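Side-chain contacts in odorant binding protein 4 (PDB 6JPM), which probably binds odorant molecules, as expected of a secreted insect protein of the PBP/GOBP family: residues Q79-K84 against P113-L118; C49-E52 against I56-N59; D26-N31 against V36-K41; N30-G35 against P100-A105; I86-S91 against Y109-E114. All blocks are in the same frame, centred on the assembly; numbering follows the deposited sequence.

Interaction 4 is buried: Phe32 packs on helix 99-111 through carbon alone. Interaction 2 is also largely buried, but there backbone hydrogen bonds join the apolar packing where the chain turns back from helix 41-53 into strand 57-58. Interaction 3 lies nearer the surface and is polar, with an amide gripping two carboxylates. It shares helix 26-32 with interaction 4, and the two touch through Phe37. Interactions 1 and 5 both use helix 76-89 and lie about 7 Å apart between centres. Interaction 1 is a water-bridged surface contact with the C-terminal tail. Interaction 5 is a small contact beside a disulfide. The tail reaches interaction 4 through Leu118 O and His33 NE2.

Interaction 1 (Q79-K84 against P113-L118); sequences QESTKK and PEMYFL
Met115 lies against Ser81. Its CB is 3.4 Å from Ser81 OG, and its CG rests alongside Ser81 CB. The chain then bends at both chi2 and chi3. This curls the terminal CE back toward the serine, 3.7 Å from Ser81 OG. These are van der Waals contacts. Ser81 OG has its polar partner within the protein in Tyr78 O, in the preceding turn of the helix. The backbone of Met115 adds a polar link. A water gives one hydrogen to Met115 O at 2.9 Å and one to Ser81 OG at 2.7 Å. The same water is hydrogen-bonded to Thr82 OG1 at 3.2 Å, so a single molecule joins three groups across the seam. In the mainly helical PBP/GOBP fold of this protein, residues 113-118 form part of the C-terminal tail after helix 99-111, and here that tail runs beside helix 76-89. Tyr116 turns away from that helix and meets Tyr109 edge-to-face. Phe117 turns back toward it. With chi1 at 57°, its CG sits between the backbone N and the carbonyl carbon, and the ring reaches Thr82. Thr82 OG1 meets the ring at its edge and in its plane, 3.4 Å from Phe117 CE2. The two side chains cross at about a right angle. Tyr78, one turn earlier on the helix, packs edge-to-face with the same Phe117 ring.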
# COMPACT_ATOMS: atom_id res chain seq x y z
N GLN A 79 1.72 -14.26 3.35
CA GLN A 79 2.12 -14.77 2.02
C GLN A 79 0.93 -15.16 1.15
O GLN A 79 0.82 -14.69 0.06
CB GLN A 79 3.08 -15.93 2.17
CG GLN A 79 4.27 -15.82 1.25
CD GLN A 79 5.54 -15.77 2.05
OE1 GLN A 79 5.54 -15.95 3.25
NE2 GLN A 79 6.65 -15.53 1.37
N GLU A 80 0.03 -15.96 1.66
CA GLU A 80 -1.08 -16.43 0.82
C GLU A 80 -2.06 -15.30 0.53
O GLU A 80 -2.50 -15.20 -0.61
CB GLU A 80 -1.78 -17.59 1.53
CG GLU A 80 -2.71 -18.34 0.62
CD GLU A 80 -2.87 -19.80 0.97
OE1 GLU A 80 -3.53 -20.51 0.20
OE2 GLU A 80 -2.33 -20.23 2.01
N SER A 81 -2.38 -14.49 1.53
CA SER A 81 -3.35 -13.39 1.35
C SER A 81 -2.80 -12.36 0.38
O SER A 81 -3.56 -11.86 -0.38
CB SER A 81 -3.78 -12.77 2.64
OG SER A 81 -2.68 -12.44 3.42
N THR A 82 -1.50 -12.12 0.40
CA THR A 82 -0.91 -11.11 -0.50
C THR A 82 -0.97 -11.60 -1.95
O THR A 82 -1.37 -10.83 -2.79
CB THR A 82 0.49 -10.72 -0.04
OG1 THR A 82 0.25 -9.99 1.14
CG2 THR A 82 1.19 -9.83 -1.03
N LYS A 83 -0.60 -12.85 -2.18
CA LYS A 83 -0.62 -13.43 -3.54
C LYS A 83 -2.02 -13.29 -4.12
O LYS A 83 -2.13 -12.79 -5.20
CB LYS A 83 -0.16 -14.89 -3.49
CG LYS A 83 1.26 -15.13 -2.97
CD LYS A 83 1.95 -16.37 -3.53
CE LYS A 83 2.85 -17.10 -2.55
NZ LYS A 83 2.18 -18.28 -1.92
N LYS A 84 -3.04 -13.67 -3.37
CA LYS A 84 -4.42 -13.59 -3.86
C LYS A 84 -4.81 -12.14 -4.13
O LYS A 84 -5.49 -11.89 -5.09
CB LYS A 84 -5.39 -14.14 -2.81
CG LYS A 84 -5.45 -15.66 -2.69
CD LYS A 84 -6.85 -16.18 -2.63
CE LYS A 84 -6.92 -17.68 -2.68
NZ LYS A 84 -7.64 -18.24 -1.52
N PRO A 113 -9.77 -7.16 3.81
CA PRO A 113 -9.60 -6.15 4.81
C PRO A 113 -8.77 -6.58 6.02
O PRO A 113 -7.95 -5.84 6.43
CB PRO A 113 -11.02 -5.79 5.20
CG PRO A 113 -11.81 -6.13 4.00
CD PRO A 113 -11.14 -7.34 3.41
N GLU A 114 -8.94 -7.81 6.47
CA GLU A 114 -8.23 -8.29 7.67
C GLU A 114 -6.73 -8.42 7.44
O GLU A 114 -6.03 -8.23 8.37
CB GLU A 114 -8.83 -9.62 8.12
CG GLU A 114 -8.29 -10.14 9.43
CD GLU A 114 -8.63 -9.33 10.68
OE1 GLU A 114 -8.03 -9.61 11.72
OE2 GLU A 114 -9.47 -8.45 10.61
N MET A 115 -6.30 -8.74 6.24
CA MET A 115 -4.86 -8.99 5.98
C MET A 115 -4.16 -7.77 5.35
O MET A 115 -3.06 -7.88 4.94
CB MET A 115 -4.69 -10.23 5.11
CG MET A 115 -5.43 -11.44 5.63
SD MET A 115 -4.96 -11.84 7.29
CE MET A 115 -3.24 -12.20 7.07
N TYR A 116 -4.81 -6.64 5.32
CA TYR A 116 -4.19 -5.45 4.76
C TYR A 116 -3.16 -4.91 5.75
O TYR A 116 -3.48 -4.68 6.92
CB TYR A 116 -5.28 -4.42 4.46
CG TYR A 116 -4.82 -3.11 3.90
CD1 TYR A 116 -4.66 -2.95 2.53
CD2 TYR A 116 -4.61 -2.00 4.72
CE1 TYR A 116 -4.27 -1.75 2.00
CE2 TYR A 116 -4.22 -0.79 4.19
CZ TYR A 116 -4.06 -0.67 2.83
OH TYR A 116 -3.67 0.52 2.26
N PHE A 117 -1.93 -4.70 5.28
CA PHE A 117 -0.87 -4.25 6.18
C PHE A 117 -0.13 -3.01 5.70
O PHE A 117 0.88 -2.64 6.32
CB PHE A 117 0.14 -5.37 6.42
CG PHE A 117 0.76 -5.91 5.16
CD1 PHE A 117 1.79 -5.22 4.52
CD2 PHE A 117 0.31 -7.10 4.61
CE1 PHE A 117 2.35 -5.72 3.34
CE2 PHE A 117 0.87 -7.61 3.45
CZ PHE A 117 1.89 -6.91 2.81
N LEU A 118 -0.57 -2.36 4.62
CA LEU A 118 0.10 -1.14 4.19
C LEU A 118 0.01 -0.07 5.27
O LEU A 118 -0.99 0.02 5.98
CB LEU A 118 -0.51 -0.59 2.90
CG LEU A 118 -0.52 -1.49 1.66
CD1 LEU A 118 -1.05 -0.72 0.46
CD2 LEU A 118 0.88 -2.04 1.38
O HOH W 1 -2.44 -9.82 2.83

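Interaction 2 (C49-E52 against I56-N59); sequences CILE and IIKN
Leu51 and Glu52 in the last turns of helix 41-53 meet Ile56 and Ile57 just after the chain has turned back. The arrangement is a helix end folded onto the start of a two-stranded antiparallel hairpin, strands 57-58 and 61-62. The backbone bonds converge on Leu51 O. Ile57 N donates to it at 3.1 Å in a nearly straight bond, with an angle of 172° at the hydrogen. The donor stands well above the carbonyl plane. Ile56 N also approaches Leu51 O, but that bond is weak and strongly bent. A CA-H contact runs from Glu52 CA to Ile57 O at 3.4 Å.

The apolar packing centres on Leu51. Its CB lies 3.6 Å from Ile57 CG1, while its CD2 branch reaches Ile56 CB at 4.0 Å. Ile57 CG1 stands beside its own backbone N (chi1 -73°), which brings it against Leu51 CB and CD1. Ala101 and Phe104 of helix 99-111 cover this group further. On the same helix turn, Cys49 is tied to Cys18 of helix 4-22 by a disulfide.

Two waters complete the polar side. One donates to both Glu52 O and Ile57 O. The other lies at the extended end of Glu52, donating to Glu52 OE2 at 2.8 Å and accepting from Asn59 N at 2.9 Å.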
# COMPACT_ATOMS: atom_id res chain seq x y z
N CYS A 49 3.30 7.77 -2.38
CA CYS A 49 4.56 7.90 -1.63
C CYS A 49 4.86 6.57 -0.94
O CYS A 49 5.91 6.15 -1.07
CB CYS A 49 4.49 9.01 -0.60
SG CYS A 49 6.01 9.23 0.35
N ILE A 50 3.90 5.96 -0.27
CA ILE A 50 4.14 4.72 0.45
C ILE A 50 4.55 3.62 -0.53
O ILE A 50 5.56 2.93 -0.33
CB ILE A 50 2.89 4.31 1.25
CG1 ILE A 50 2.70 5.21 2.50
CG2 ILE A 50 2.95 2.83 1.62
CD1 ILE A 50 3.86 5.18 3.51
N LEU A 51 3.77 3.43 -1.59
CA LEU A 51 4.03 2.33 -2.52
C LEU A 51 5.25 2.60 -3.39
O LEU A 51 5.92 1.65 -3.80
CB LEU A 51 2.79 2.06 -3.37
CG LEU A 51 1.64 1.42 -2.59
CD1 LEU A 51 0.32 1.67 -3.29
CD2 LEU A 51 1.91 -0.10 -2.41
N GLU A 52 5.57 3.86 -3.67
CA GLU A 52 6.87 4.14 -4.30
C GLU A 52 8.01 3.78 -3.35
O GLU A 52 8.99 3.16 -3.76
CB GLU A 52 6.97 5.61 -4.70
CG GLU A 52 6.33 5.94 -6.05
CD GLU A 52 6.59 7.39 -6.46
OE1 GLU A 52 7.20 8.13 -5.65
OE2 GLU A 52 6.18 7.80 -7.57
N ILE A 56 6.91 -0.95 -4.89
CA ILE A 56 5.82 -1.69 -5.52
C ILE A 56 5.21 -0.89 -6.67
O ILE A 56 4.76 -1.46 -7.66
CB ILE A 56 4.78 -2.05 -4.44
CG1 ILE A 56 5.40 -3.00 -3.40
CG2 ILE A 56 3.53 -2.67 -5.06
CD1 ILE A 56 5.78 -4.38 -3.98
N ILE A 57 5.17 0.44 -6.55
CA ILE A 57 4.66 1.31 -7.60
C ILE A 57 5.82 2.13 -8.16
O ILE A 57 6.60 2.72 -7.41
CB ILE A 57 3.54 2.24 -7.08
CG1 ILE A 57 2.23 1.47 -6.84
CG2 ILE A 57 3.31 3.40 -8.03
CD1 ILE A 57 1.54 0.97 -8.11
N LYS A 58 5.93 2.17 -9.48
CA LYS A 58 6.98 2.94 -10.13
C LYS A 58 6.36 3.67 -11.30
O LYS A 58 5.78 3.04 -12.19
CB LYS A 58 8.12 2.01 -10.58
CG LYS A 58 9.30 2.70 -11.19
CD LYS A 58 10.45 1.71 -11.38
CE LYS A 58 10.00 0.47 -12.16
NZ LYS A 58 9.55 0.77 -13.55
N ASN A 59 6.46 5.00 -11.31
CA ASN A 59 5.86 5.82 -12.36
C ASN A 59 4.39 5.46 -12.56
O ASN A 59 3.92 5.31 -13.68
CB ASN A 59 6.62 5.68 -13.68
CG ASN A 59 8.07 6.09 -13.57
OD1 ASN A 59 8.97 5.26 -13.69
ND2 ASN A 59 8.31 7.38 -13.38
O HOH W 2 7.83 6.75 -9.51
O HOH W 3 9.37 3.06 -6.74

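Interaction 3 (D26-N31 against V36-K41); sequences DEQINN and VFDDDK
Gln28 NE2 is gripped by two carboxylates. It donates to Asp38 OD2 at 2.6 Å and to Asp40 OD2 at 3.2 Å. Both bonds are nearly straight, with angles of 173° and 169° at the hydrogen. Both acceptors lie in or close to the amide plane of Gln28, so each N-H has its own partner. The carboxylates are tilted: each oxygen is met from above its own plane. The extended Gln28 chain (chi2 179°) carries the amide out from the helix to this point. Its other end is held too, because Gln28 OE1 accepts from Thr25 N. A leucine in its place would probably leave Asp38 OD2 without this donor and the two neighbouring carboxylates without the amide that joins them.

Asp38 OD1 accepts from Asp40 N at 3.0 Å, which makes an Asx turn. Asp40 is the N-cap of the next helix, and its OD2 also forms a salt bridge with Lys42. That charge probably offsets some of the negative charge gathered here.

Nearer the connecting turn, Val36 N donates to Asn31 O at 3.0 Å, and Val36 CB packs on Asn31 CB at 3.9 Å. A water bridges Gln28 O, Val36 O and Asp38 N. The contact thus fastens helix 26-32 to the linker that leads into helix 41-53, while Phe37 turns the other way onto helix 99-111.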
# COMPACT_ATOMS: atom_id res chain seq x y z
N ASP A 26 -4.03 12.54 9.99
CA ASP A 26 -4.17 11.30 10.76
C ASP A 26 -5.53 10.66 10.53
O ASP A 26 -5.63 9.44 10.39
CB ASP A 26 -4.00 11.58 12.26
CG ASP A 26 -2.55 11.80 12.67
OD1 ASP A 26 -1.64 11.74 11.80
OD2 ASP A 26 -2.34 12.02 13.88
N GLU A 27 -6.60 11.46 10.53
CA GLU A 27 -7.93 10.89 10.32
C GLU A 27 -8.08 10.31 8.92
O GLU A 27 -8.75 9.28 8.75
CB GLU A 27 -9.02 11.93 10.57
CG GLU A 27 -10.41 11.32 10.42
CD GLU A 27 -11.52 12.21 10.97
OE1 GLU A 27 -11.35 13.45 10.96
OE2 GLU A 27 -12.55 11.66 11.41
N GLN A 28 -7.50 10.96 7.91
CA GLN A 28 -7.56 10.40 6.55
C GLN A 28 -6.90 9.03 6.50
O GLN A 28 -7.44 8.10 5.90
CB GLN A 28 -6.88 11.34 5.55
CG GLN A 28 -7.75 12.51 5.12
CD GLN A 28 -7.03 13.41 4.16
OE1 GLN A 28 -5.91 13.85 4.43
NE2 GLN A 28 -7.65 13.66 2.99
N ILE A 29 -5.73 8.89 7.13
CA ILE A 29 -5.06 7.59 7.17
C ILE A 29 -5.88 6.58 7.95
O ILE A 29 -6.00 5.42 7.53
CB ILE A 29 -3.65 7.73 7.77
CG1 ILE A 29 -2.74 8.53 6.82
CG2 ILE A 29 -3.07 6.35 8.07
CD1 ILE A 29 -1.39 8.93 7.46
N ASN A 30 -6.43 7.00 9.10
CA ASN A 30 -7.24 6.10 9.93
C ASN A 30 -8.50 5.66 9.20
O ASN A 30 -8.88 4.48 9.24
CB ASN A 30 -7.58 6.78 11.27
CG ASN A 30 -6.34 6.99 12.17
OD1 ASN A 30 -5.31 6.33 11.99
ND2 ASN A 30 -6.45 7.89 13.16
N ASN A 31 -9.19 6.60 8.54
CA ASN A 31 -10.32 6.24 7.69
C ASN A 31 -9.93 5.19 6.65
O ASN A 31 -10.64 4.20 6.46
CB ASN A 31 -10.87 7.48 6.99
CG ASN A 31 -11.71 8.33 7.92
OD1 ASN A 31 -12.19 7.86 8.95
ND2 ASN A 31 -11.89 9.59 7.56
N VAL A 36 -12.77 3.47 4.54
CA VAL A 36 -13.40 4.73 4.18
C VAL A 36 -12.39 5.50 3.36
O VAL A 36 -11.38 5.99 3.89
CB VAL A 36 -13.85 5.52 5.42
CG1 VAL A 36 -14.35 6.88 4.99
CG2 VAL A 36 -14.94 4.74 6.16
N PHE A 37 -12.66 5.63 2.07
CA PHE A 37 -11.68 6.05 1.08
C PHE A 37 -11.96 7.49 0.67
O PHE A 37 -12.94 7.78 -0.01
CB PHE A 37 -11.71 5.12 -0.12
CG PHE A 37 -11.42 3.68 0.23
CD1 PHE A 37 -10.33 3.36 1.02
CD2 PHE A 37 -12.26 2.67 -0.21
CE1 PHE A 37 -10.05 2.05 1.34
CE2 PHE A 37 -12.00 1.36 0.12
CZ PHE A 37 -10.89 1.05 0.90
N ASP A 38 -11.08 8.39 1.10
CA ASP A 38 -11.14 9.81 0.80
C ASP A 38 -10.30 10.04 -0.45
O ASP A 38 -9.07 9.91 -0.40
CB ASP A 38 -10.61 10.59 2.00
CG ASP A 38 -10.61 12.08 1.80
OD1 ASP A 38 -11.14 12.57 0.78
OD2 ASP A 38 -10.08 12.77 2.70
N ASP A 39 -10.94 10.37 -1.58
CA ASP A 39 -10.14 10.56 -2.78
C ASP A 39 -9.46 11.93 -2.82
O ASP A 39 -9.04 12.38 -3.89
CB ASP A 39 -10.98 10.31 -4.03
CG ASP A 39 -12.07 11.37 -4.27
OD1 ASP A 39 -12.16 12.38 -3.53
OD2 ASP A 39 -12.85 11.18 -5.23
N ASP A 40 -9.35 12.59 -1.67
CA ASP A 40 -8.57 13.82 -1.60
C ASP A 40 -7.15 13.56 -2.07
O ASP A 40 -6.59 12.48 -1.82
CB ASP A 40 -8.57 14.36 -0.16
CG ASP A 40 -7.70 15.59 0.00
OD1 ASP A 40 -8.10 16.70 -0.42
OD2 ASP A 40 -6.60 15.45 0.55
N LYS A 41 -6.59 14.49 -2.81
CA LYS A 41 -5.24 14.38 -3.40
C LYS A 41 -4.17 14.03 -2.35
O LYS A 41 -3.30 13.32 -2.69
CB LYS A 41 -4.95 15.62 -4.24
CG LYS A 41 -3.52 16.04 -4.44
CD LYS A 41 -3.41 17.05 -5.55
CE LYS A 41 -2.10 17.79 -5.59
NZ LYS A 41 -2.17 19.02 -6.42
O HOH W 4 -9.41 7.86 3.55

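Interaction 4 (N30-G35 against P100-A105); sequences NNFHKG and PAYNFA
The outer end of the Phe32 ring meets Tyr102 and Ala105 of helix 99-111. Phe32 CG is anti to the backbone N (chi1 -160°), which sends the ring out from the end of helix 26-32 toward its partners. Tyr102 CE1 lies at the edge of the Phe32 ring and in its plane, 3.6 Å from Phe32 CE2. The ring planes are inclined at 68°, with centroids 5.9 Å apart. Ala105 comes one helical turn after Tyr102. Its CB reaches the far end of the phenylalanine, 3.7 Å from Phe32 CZ, and also neighbours Phe32 CE1. The tip of the Phe32 ring therefore rests on a large ring and a small methyl group of the same helix. Replacing the ring with an alanine is likely to open a gap beside Tyr102 CE1 and Ala105 CB and take away one support of the tyrosine ring.

Behind Phe32 the helix ends in a Schellman motif. Gly35 has positive phi and is its C-prime residue, and Gly35 N bonds to Phe32 O at 3.0 Å. The chain thus turns directly after the ring-bearing residue. Phe37, just beyond that turn, and Tyr116 of the C-terminal tail pack on Phe32 as well, while Met47 of helix 41-53 touches Ala105.

The contact joins two helices far apart in sequence within the helical core. No hydrogen bond crosses between the segments, so the contact itself rests on close fit and buried carbon surface.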
# COMPACT_ATOMS: atom_id res chain seq x y z
N ASN A 30 -6.43 7.00 9.10
CA ASN A 30 -7.24 6.10 9.93
C ASN A 30 -8.50 5.66 9.20
O ASN A 30 -8.88 4.48 9.24
CB ASN A 30 -7.58 6.78 11.27
CG ASN A 30 -6.34 6.99 12.17
OD1 ASN A 30 -5.31 6.33 11.99
ND2 ASN A 30 -6.45 7.89 13.16
N ASN A 31 -9.19 6.60 8.54
CA ASN A 31 -10.32 6.24 7.69
C ASN A 31 -9.93 5.19 6.65
O ASN A 31 -10.64 4.20 6.46
CB ASN A 31 -10.87 7.48 6.99
CG ASN A 31 -11.71 8.33 7.92
OD1 ASN A 31 -12.19 7.86 8.95
ND2 ASN A 31 -11.89 9.59 7.56
N PHE A 32 -8.79 5.38 5.99
CA PHE A 32 -8.41 4.45 4.92
C PHE A 32 -8.29 3.03 5.45
O PHE A 32 -8.78 2.08 4.82
CB PHE A 32 -7.09 4.90 4.27
CG PHE A 32 -6.87 4.30 2.88
CD1 PHE A 32 -6.47 2.98 2.74
CD2 PHE A 32 -7.12 5.05 1.73
CE1 PHE A 32 -6.30 2.41 1.47
CE2 PHE A 32 -6.95 4.48 0.47
CZ PHE A 32 -6.54 3.16 0.34
N HIS A 33 -7.68 2.85 6.62
CA HIS A 33 -7.51 1.52 7.20
C HIS A 33 -8.80 0.92 7.72
O HIS A 33 -8.78 -0.22 8.17
CB HIS A 33 -6.49 1.55 8.34
CG HIS A 33 -5.08 1.67 7.87
ND1 HIS A 33 -4.51 2.88 7.54
CD2 HIS A 33 -4.12 0.73 7.65
CE1 HIS A 33 -3.26 2.68 7.15
NE2 HIS A 33 -3.00 1.39 7.21
N LYS A 34 -9.91 1.66 7.68
CA LYS A 34 -11.23 1.13 7.96
C LYS A 34 -12.11 1.12 6.72
O LYS A 34 -13.34 1.07 6.84
CB LYS A 34 -11.90 1.94 9.06
CG LYS A 34 -11.24 1.82 10.43
CD LYS A 34 -12.05 2.55 11.48
CE LYS A 34 -11.70 2.06 12.88
NZ LYS A 34 -10.24 1.84 13.05
N GLY A 35 -11.53 1.18 5.54
CA GLY A 35 -12.33 1.08 4.33
C GLY A 35 -13.13 2.32 3.99
O GLY A 35 -14.10 2.23 3.23
N PRO A 100 -3.14 5.86 -9.61
CA PRO A 100 -2.87 4.44 -9.70
C PRO A 100 -2.51 3.80 -8.35
O PRO A 100 -3.03 2.82 -8.08
CB PRO A 100 -1.76 4.34 -10.73
CG PRO A 100 -1.88 5.59 -11.51
CD PRO A 100 -2.36 6.63 -10.53
N ALA A 101 -1.62 4.40 -7.59
CA ALA A 101 -1.27 3.78 -6.31
C ALA A 101 -2.45 3.79 -5.34
O ALA A 101 -2.68 2.82 -4.61
CB ALA A 101 -0.07 4.47 -5.68
N TYR A 102 -3.20 4.89 -5.32
CA TYR A 102 -4.39 4.97 -4.47
C TYR A 102 -5.42 3.93 -4.88
O TYR A 102 -5.95 3.20 -4.04
CB TYR A 102 -4.98 6.37 -4.59
CG TYR A 102 -6.33 6.55 -3.95
CD1 TYR A 102 -6.44 6.81 -2.57
CD2 TYR A 102 -7.49 6.53 -4.71
CE1 TYR A 102 -7.69 7.03 -1.99
CE2 TYR A 102 -8.73 6.73 -4.13
CZ TYR A 102 -8.83 6.97 -2.77
OH TYR A 102 -10.07 7.18 -2.21
N ASN A 103 -5.70 3.83 -6.19
CA ASN A 103 -6.69 2.85 -6.65
C ASN A 103 -6.22 1.43 -6.39
O ASN A 103 -7.02 0.57 -5.99
CB ASN A 103 -6.97 3.05 -8.14
CG ASN A 103 -7.83 4.27 -8.40
OD1 ASN A 103 -8.68 4.62 -7.58
ND2 ASN A 103 -7.60 4.93 -9.54
N PHE A 104 -4.94 1.15 -6.64
CA PHE A 104 -4.36 -0.14 -6.29
C PHE A 104 -4.53 -0.44 -4.80
O PHE A 104 -4.93 -1.54 -4.43
CB PHE A 104 -2.87 -0.15 -6.68
CG PHE A 104 -2.15 -1.43 -6.33
CD1 PHE A 104 -2.50 -2.64 -6.94
CD2 PHE A 104 -1.09 -1.43 -5.43
CE1 PHE A 104 -1.81 -3.83 -6.65
CE2 PHE A 104 -0.41 -2.60 -5.12
CZ PHE A 104 -0.78 -3.81 -5.73
N ALA A 105 -4.26 0.55 -3.94
CA ALA A 105 -4.38 0.35 -2.49
C ALA A 105 -5.81 0.04 -2.08
O ALA A 105 -6.05 -0.84 -1.25
CB ALA A 105 -3.86 1.58 -1.74

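Interaction 5 (I86-S91 against Y109-E114); sequences IEECKS and YLSNPE
Glu88 reaches over to Ser111 with a fully stretched side chain. Its CG is anti to the backbone N (chi1 165°), and the chain stays extended beyond it. This brings the carboxylate to the serine methylene: Glu88 OE2 lies 3.4 Å from Ser111 CB, and Glu88 OE1 lies 3.7 Å from the same carbon. No hydrogen bond forms between them. The hydroxyl is engaged elsewhere. With chi1 at 87°, Ser111 OG is hydrogen-bonded to Ser85 OG on helix 76-89 and to Leu108 O of its own helix. Cys89 is the second neighbour. Its SG, turned beside its own backbone N, approaches Ser111 CB at 4.3 Å and continues into a disulfide with Cys107. The contact therefore flanks a covalent link between helix 76-89 and helix 99-111. Such disulfide-tied helices are characteristic of the PBP/GOBP fold, in which cystine bridges connect the helical bundle.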
# COMPACT_ATOMS: atom_id res chain seq x y z
N ILE A 86 -2.79 -9.50 -4.84
CA ILE A 86 -2.09 -8.97 -6.01
C ILE A 86 -2.67 -9.53 -7.30
O ILE A 86 -2.88 -8.79 -8.27
CB ILE A 86 -0.57 -9.24 -5.91
CG1 ILE A 86 0.16 -8.05 -5.29
CG2 ILE A 86 0.01 -9.51 -7.29
CD1 ILE A 86 0.26 -8.13 -3.82
N GLU A 87 -2.95 -10.84 -7.33
CA GLU A 87 -3.59 -11.43 -8.50
C GLU A 87 -4.90 -10.72 -8.81
O GLU A 87 -5.19 -10.41 -9.97
CB GLU A 87 -3.83 -12.92 -8.29
CG GLU A 87 -2.58 -13.79 -8.33
CD GLU A 87 -2.86 -15.26 -8.05
OE1 GLU A 87 -4.01 -15.60 -7.68
OE2 GLU A 87 -1.93 -16.09 -8.18
N GLU A 88 -5.70 -10.44 -7.79
CA GLU A 88 -6.98 -9.80 -8.02
C GLU A 88 -6.82 -8.34 -8.40
O GLU A 88 -7.64 -7.80 -9.15
CB GLU A 88 -7.85 -9.94 -6.77
CG GLU A 88 -9.05 -9.02 -6.73
CD GLU A 88 -9.95 -9.30 -5.56
OE1 GLU A 88 -10.90 -8.52 -5.34
OE2 GLU A 88 -9.71 -10.29 -4.85
N CYS A 89 -5.76 -7.68 -7.93
CA CYS A 89 -5.63 -6.23 -8.05
C CYS A 89 -4.55 -5.78 -9.03
O CYS A 89 -4.25 -4.59 -9.08
CB CYS A 89 -5.37 -5.62 -6.67
SG CYS A 89 -6.76 -5.85 -5.52
N LYS A 90 -4.00 -6.69 -9.84
CA LYS A 90 -2.81 -6.32 -10.60
C LYS A 90 -3.11 -5.39 -11.77
O LYS A 90 -2.17 -4.88 -12.38
CB LYS A 90 -2.07 -7.57 -11.09
CG LYS A 90 -2.84 -8.43 -12.04
CD LYS A 90 -2.20 -9.82 -12.12
CE LYS A 90 -0.70 -9.75 -12.40
NZ LYS A 90 -0.39 -9.45 -13.83
N SER A 91 -4.38 -5.15 -12.09
CA SER A 91 -4.75 -4.14 -13.07
C SER A 91 -5.53 -2.98 -12.46
O SER A 91 -6.06 -2.15 -13.20
CB SER A 91 -5.56 -4.77 -14.21
OG SER A 91 -4.78 -5.70 -14.92
N TYR A 109 -7.07 -3.43 -0.12
CA TYR A 109 -7.85 -3.45 1.12
C TYR A 109 -9.14 -4.24 0.94
O TYR A 109 -9.44 -5.15 1.72
CB TYR A 109 -8.15 -2.02 1.59
CG TYR A 109 -8.94 -2.01 2.88
CD1 TYR A 109 -10.32 -2.16 2.86
CD2 TYR A 109 -8.31 -1.90 4.11
CE1 TYR A 109 -11.06 -2.19 4.02
CE2 TYR A 109 -9.05 -1.93 5.30
CZ TYR A 109 -10.43 -2.07 5.24
OH TYR A 109 -11.21 -2.10 6.37
N LEU A 110 -9.91 -3.91 -0.11
CA LEU A 110 -11.19 -4.57 -0.32
C LEU A 110 -11.07 -6.06 -0.63
O LEU A 110 -12.02 -6.81 -0.39
CB LEU A 110 -11.96 -3.87 -1.44
CG LEU A 110 -12.40 -2.45 -1.08
CD1 LEU A 110 -13.10 -1.80 -2.26
CD2 LEU A 110 -13.29 -2.50 0.15
N SER A 111 -9.94 -6.48 -1.16
CA SER A 111 -9.79 -7.92 -1.47
C SER A 111 -9.66 -8.74 -0.19
O SER A 111 -10.00 -9.89 -0.21
CB SER A 111 -8.66 -8.18 -2.39
OG SER A 111 -7.47 -8.33 -1.68
N ASN A 112 -9.20 -8.12 0.90
CA ASN A 112 -8.95 -8.83 2.17
C ASN A 112 -8.73 -7.80 3.28
O ASN A 112 -7.63 -7.59 3.64
CB ASN A 112 -7.74 -9.76 2.06
CG ASN A 112 -7.77 -10.88 3.08
OD1 ASN A 112 -8.54 -10.84 4.02
ND2 ASN A 112 -6.93 -11.87 2.92
N PRO A 113 -9.77 -7.16 3.81
CA PRO A 113 -9.60 -6.15 4.81
C PRO A 113 -8.77 -6.58 6.02
O PRO A 113 -7.95 -5.84 6.43
CB PRO A 113 -11.02 -5.79 5.20
CG PRO A 113 -11.81 -6.13 4.00
CD PRO A 113 -11.14 -7.34 3.41
N GLU A 114 -8.94 -7.81 6.47
CA GLU A 114 -8.23 -8.29 7.67
C GLU A 114 -6.73 -8.42 7.44
O GLU A 114 -6.03 -8.23 8.37
CB GLU A 114 -8.83 -9.62 8.12
CG GLU A 114 -8.29 -10.14 9.43
CD GLU A 114 -8.63 -9.33 10.68
OE1 GLU A 114 -8.03 -9.61 11.72
OE2 GLU A 114 -9.47 -8.45 10.61